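Local coordinates for protein KauB (Pseudomonas aeruginosa PAO1, PDB 6B4R) that probably oxidises aminoaldehydes and a broad range of other aldehydes to the corresponding acids with NAD(P)+ as electron acceptor, at residues E19-A22 with E27-N30; E60-V65 with S187-P192. All blocks are in the same frame, centred on the assembly; numbering follows the deposited sequence.

Interaction 1: E19-A22 with E27-N30; sequences EGRA and EYSN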
loop_
_atom_site.group_PDB
_atom_site.type_symbol
_atom_site.label_atom_id
_atom_site.label_comp_id
_atom_site.label_asym_id
_atom_site.label_seq_id
_atom_site.Cartn_x
_atom_site.Cartn_y
_atom_site.Cartn_z
ATOM N N GLU A 19 14.209 -17.069 38.602
ATOM C CA GLU A 19 12.795 -17.397 38.729
ATOM C C GLU A 19 12.443 -18.577 37.826
ATOM O O GLU A 19 12.877 -18.638 36.675
ATOM C CB GLU A 19 11.940 -16.180 38.372
ATOM C CG GLU A 19 10.443 -16.408 38.495
ATOM C CD GLU A 19 10.004 -16.642 39.927
ATOM O OE1 GLU A 19 10.232 -15.751 40.775
ATOM O OE2 GLU A 19 9.434 -17.719 40.205
ATOM N N GLY A 20 11.657 -19.514 38.347
ATOM C CA GLY A 20 11.319 -20.714 37.602
ATOM C C GLY A 20 9.831 -20.993 37.515
ATOM O O GLY A 20 9.413 -21.981 36.909
ATOM N N ARG A 21 9.026 -20.124 38.115
ATOM C CA ARG A 21 7.581 -20.317 38.131
ATOM C C ARG A 21 6.928 -19.824 36.847
ATOM O O ARG A 21 7.515 -19.044 36.102
ATOM C CB ARG A 21 6.956 -19.615 39.337
ATOM C CG ARG A 21 7.251 -20.291 40.664
ATOM C CD ARG A 21 6.709 -19.475 41.823
ATOM N NE ARG A 21 7.286 -18.134 41.852
ATOM C CZ ARG A 21 6.975 -17.206 42.750
ATOM N NH1 ARG A 21 6.089 -17.470 43.699
ATOM N NH2 ARG A 21 7.552 -16.012 42.696
ATOM N N ALA A 22 5.714 -20.297 36.590
ATOM C CA ALA A 22 4.924 -19.808 35.470
ATOM C C ALA A 22 4.422 -18.404 35.783
ATOM O O ALA A 22 4.410 -17.989 36.939
ATOM C CB ALA A 22 3.757 -20.739 35.202
ATOM N N GLU A 27 0.818 -12.603 37.717
ATOM C CA GLU A 27 1.453 -13.147 38.917
ATOM C C GLU A 27 2.259 -14.409 38.623
ATOM O O GLU A 27 1.924 -15.178 37.723
ATOM C CB GLU A 27 0.403 -13.468 39.988
ATOM C CG GLU A 27 -0.597 -12.354 40.269
ATOM C CD GLU A 27 0.038 -11.136 40.915
ATOM O OE1 GLU A 27 -0.564 -10.043 40.837
ATOM O OE2 GLU A 27 1.131 -11.270 41.506
ATOM N N TYR A 28 3.319 -14.621 39.396
ATOM C CA TYR A 28 4.072 -15.865 39.325
ATOM C C TYR A 28 3.375 -16.955 40.136
ATOM O O TYR A 28 2.869 -16.699 41.229
ATOM C CB TYR A 28 5.506 -15.668 39.827
ATOM C CG TYR A 28 6.423 -15.021 38.815
ATOM C CD1 TYR A 28 6.790 -15.695 37.656
ATOM C CD2 TYR A 28 6.925 -13.741 39.018
ATOM C CE1 TYR A 28 7.624 -15.112 36.725
ATOM C CE2 TYR A 28 7.763 -13.149 38.092
ATOM C CZ TYR A 28 8.110 -13.840 36.947
ATOM O OH TYR A 28 8.943 -13.259 36.020
ATOM N N SER A 29 3.348 -18.170 39.599
ATOM C CA SER A 29 2.727 -19.291 40.294
ATOM C C SER A 29 3.279 -20.633 39.822
ATOM O O SER A 29 3.776 -20.754 38.702
ATOM C CB SER A 29 1.207 -19.259 40.116
ATOM O OG SER A 29 0.851 -19.341 38.746
ATOM N N ASN A 30 3.186 -21.640 40.682
ATOM C CA ASN A 30 3.612 -22.985 40.319
ATOM C C ASN A 30 2.626 -23.613 39.348
ATOM O O ASN A 30 1.590 -23.025 39.031
ATOM C CB ASN A 30 3.719 -23.863 41.566
ATOM C CG ASN A 30 4.592 -23.247 42.643
ATOM O OD1 ASN A 30 5.682 -22.744 42.366
ATOM N ND2 ASN A 30 4.112 -23.282 43.881
#
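Glu19 lays its side chain over one face of the Tyr28 ring: CG makes a CH-pi contact 3.8 Å from the ring centroid, and the carboxylate beyond it stacks on the ring, the two planes 17° apart. With CG anti to the backbone N and the chain bent at chi2 (66°), the acid curls back toward its own loop, where Glu19 OE2 accepts from Arg21 N at 3.2 Å and from Arg21 NE at 2.7 Å, the latter a salt bridge. Gly20 adds a weak N-H bond to the same oxygen. Arg21 crosses Tyr28 with its guanidinium flat above Tyr28 CB, which lies 3.5 Å from NH2, while Arg21 CG touches Asn30 OD1 at 3.4 Å. Ala22 closes the hairpin as an antiparallel hydrogen-bonded pair with Ser29: Ser29 N to Ala22 O is 2.9 Å and fairly straight, whereas the return bond from Ala22 N is bent and weak. The Tyr28 hydroxyl reaches on to the carbonyl of Ile201 in helix 198-210. Two backbone bonds thus join the segments, while an internal ion pair ties the carboxylate over the Tyr28 ring to the guanidinium beside Tyr28 CB and probably offsets much of their charge there.

Interaction 2: E60-V65 with S187-P192; sequences EQAVKV and SVILKP
Ile189 carries the strand's side of this contact, meeting the backbone and side chains of Ala62 and Val63 on the helix. Its CB points toward the helix but stays 5.1 Å from Ala62 CB, so contact is left to the tip. The short branch, CG2, comes no nearer than 4.3 Å to Ala62 CB. CG1 is also a little remote, 4.4 Å from the same methyl, and serves mainly to carry the tip forward. CD1 does the touching: the chain is extended at chi2 (178°), which sends this methyl onto the peptide link between the two helix residues, 3.5 Å from Ala62 C and 3.5 Å from Val63 N. Two methyls, about a right angle apart as seen from Ile189 CD1, also touch it: Ala62 CB at 3.8 Å and Val63 CG2 at 3.7 Å. The second is available although CB of Val63 points away from the strand, because CG2 is anti to the carbonyl carbon and turns back to meet the isoleucine tip. The meeting side chains are apolar and buried, and the methyl rests on a polar peptide group. The small Ala62 lets the helix backbone itself come up to the methyl, its CA 7.1 Å from that of Ile189. Strand 187-191 runs in parallel between strands 149-164 and 217-219 of the mixed sheet in the probable dinucleotide-binding, Rossmann-like part of the fold. Ser187 and Ile189 face helix 56-72, whereas Val188 and Leu190 pack on helix 170-183, the connection of a beta-alpha-beta crossover, so the two helices sandwich the strand.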
loop_
_atom_site.group_PDB
_atom_site.type_symbol
_atom_site.label_atom_id
_atom_site.label_comp_id
_atom_site.label_asym_id
_atom_site.label_seq_id
_atom_site.Cartn_x
_atom_site.Cartn_y
_atom_site.Cartn_z
ATOM N N GLU A 60 -5.548 -24.632 30.267
ATOM C CA GLU A 60 -6.955 -24.267 30.374
ATOM C C GLU A 60 -7.131 -22.981 31.177
ATOM O O GLU A 60 -7.906 -22.102 30.799
ATOM C CB GLU A 60 -7.758 -25.404 31.011
ATOM C CG GLU A 60 -9.189 -25.033 31.391
ATOM C CD GLU A 60 -10.077 -24.775 30.185
ATOM O OE1 GLU A 60 -10.085 -23.631 29.682
ATOM O OE2 GLU A 60 -10.774 -25.716 29.746
ATOM N N GLN A 61 -6.400 -22.872 32.281
ATOM C CA GLN A 61 -6.495 -21.701 33.144
ATOM C C GLN A 61 -5.936 -20.455 32.462
ATOM O O GLN A 61 -6.523 -19.373 32.547
ATOM C CB GLN A 61 -5.775 -21.954 34.471
ATOM C CG GLN A 61 -5.844 -20.787 35.445
ATOM C CD GLN A 61 -7.269 -20.413 35.806
ATOM O OE1 GLN A 61 -8.156 -21.267 35.849
ATOM N NE2 GLN A 61 -7.497 -19.131 36.065
ATOM N N ALA A 62 -4.805 -20.611 31.782
ATOM C CA ALA A 62 -4.169 -19.498 31.084
ATOM C C ALA A 62 -5.033 -18.970 29.940
ATOM O O ALA A 62 -5.108 -17.760 29.717
ATOM C CB ALA A 62 -2.797 -19.907 30.574
ATOM N N VAL A 63 -5.682 -19.878 29.217
ATOM C CA VAL A 63 -6.555 -19.491 28.114
ATOM C C VAL A 63 -7.754 -18.686 28.611
ATOM O O VAL A 63 -8.091 -17.646 28.040
ATOM C CB VAL A 63 -7.031 -20.713 27.299
ATOM C CG1 VAL A 63 -8.147 -20.320 26.348
ATOM C CG2 VAL A 63 -5.865 -21.321 26.531
ATOM N N LYS A 64 -8.384 -19.164 29.682
ATOM C CA LYS A 64 -9.509 -18.459 30.292
ATOM C C LYS A 64 -9.100 -17.051 30.709
ATOM O O LYS A 64 -9.818 -16.083 30.457
ATOM C CB LYS A 64 -10.044 -19.230 31.502
ATOM C CG LYS A 64 -10.800 -20.502 31.149
ATOM C CD LYS A 64 -11.314 -21.208 32.396
ATOM C CE LYS A 64 -12.064 -22.484 32.039
ATOM N NZ LYS A 64 -12.518 -23.229 33.246
ATOM N N VAL A 65 -7.934 -16.949 31.338
ATOM C CA VAL A 65 -7.374 -15.665 31.736
ATOM C C VAL A 65 -7.096 -14.775 30.521
ATOM O O VAL A 65 -7.480 -13.604 30.499
ATOM C CB VAL A 65 -6.079 -15.857 32.549
ATOM C CG1 VAL A 65 -5.338 -14.548 32.687
ATOM C CG2 VAL A 65 -6.396 -16.450 33.917
ATOM N N SER A 187 -4.216 -11.146 23.198
ATOM C CA SER A 187 -3.678 -11.746 24.407
ATOM C C SER A 187 -2.811 -12.929 23.990
ATOM O O SER A 187 -3.201 -13.720 23.132
ATOM C CB SER A 187 -4.799 -12.197 25.343
ATOM O OG SER A 187 -5.522 -11.085 25.843
ATOM N N VAL A 188 -1.630 -13.037 24.586
ATOM C CA VAL A 188 -0.662 -14.044 24.173
ATOM C C VAL A 188 -0.299 -14.995 25.307
ATOM O O VAL A 188 -0.046 -14.566 26.433
ATOM C CB VAL A 188 0.633 -13.385 23.648
ATOM C CG1 VAL A 188 1.631 -14.443 23.202
ATOM C CG2 VAL A 188 0.322 -12.427 22.510
ATOM N N ILE A 189 -0.280 -16.289 25.002
ATOM C CA ILE A 189 0.229 -17.292 25.928
ATOM C C ILE A 189 1.493 -17.909 25.350
ATOM O O ILE A 189 1.443 -18.639 24.358
ATOM C CB ILE A 189 -0.786 -18.412 26.178
ATOM C CG1 ILE A 189 -2.086 -17.842 26.742
ATOM C CG2 ILE A 189 -0.198 -19.451 27.119
ATOM C CD1 ILE A 189 -3.143 -18.886 26.971
ATOM N N LEU A 190 2.627 -17.610 25.974
ATOM C CA LEU A 190 3.914 -18.058 25.467
ATOM C C LEU A 190 4.373 -19.338 26.147
ATOM O O LEU A 190 4.494 -19.398 27.371
ATOM C CB LEU A 190 4.970 -16.964 25.648
ATOM C CG LEU A 190 6.374 -17.270 25.121
ATOM C CD1 LEU A 190 6.366 -17.372 23.610
ATOM C CD2 LEU A 190 7.365 -16.212 25.583
ATOM N N LYS A 191 4.624 -20.363 25.341
ATOM C CA LYS A 191 5.191 -21.604 25.841
ATOM C C LYS A 191 6.613 -21.722 25.316
ATOM O O LYS A 191 6.822 -22.053 24.147
ATOM C CB LYS A 191 4.343 -22.804 25.403
ATOM C CG LYS A 191 4.717 -24.130 26.065
ATOM C CD LYS A 191 5.767 -24.874 25.259
ATOM C CE LYS A 191 6.336 -26.048 26.024
ATOM N NZ LYS A 191 7.529 -26.610 25.332
ATOM N N PRO A 192 7.599 -21.442 26.178
ATOM C CA PRO A 192 9.009 -21.550 25.799
ATOM C C PRO A 192 9.448 -23.008 25.751
ATOM O O PRO A 192 8.774 -23.871 26.310
ATOM C CB PRO A 192 9.725 -20.824 26.938
ATOM C CG PRO A 192 8.841 -21.045 28.122
ATOM C CD PRO A 192 7.431 -21.019 27.580
#

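Overall arrangement
Interactions 1 and 2 follow one another along the chain and lie on the same side of its centre, with their own centres 13 Å apart and nearest atoms about 8 Å apart. They do not touch, but Leu220, in the loop after strand 217-219, bridges them by packing on both Ala22 and Ala62; Val65 also reaches Asn25, in the turn of the hairpin. The first contact is a small surface hairpin, the second a buried helix-on-sheet seam. Both are away from the predicted active-site Glu267 and the pocket around Cys302. The chain leaving 187-192 soon reaches Lys195, which with Leu40 and Asp108 forms the potassium site.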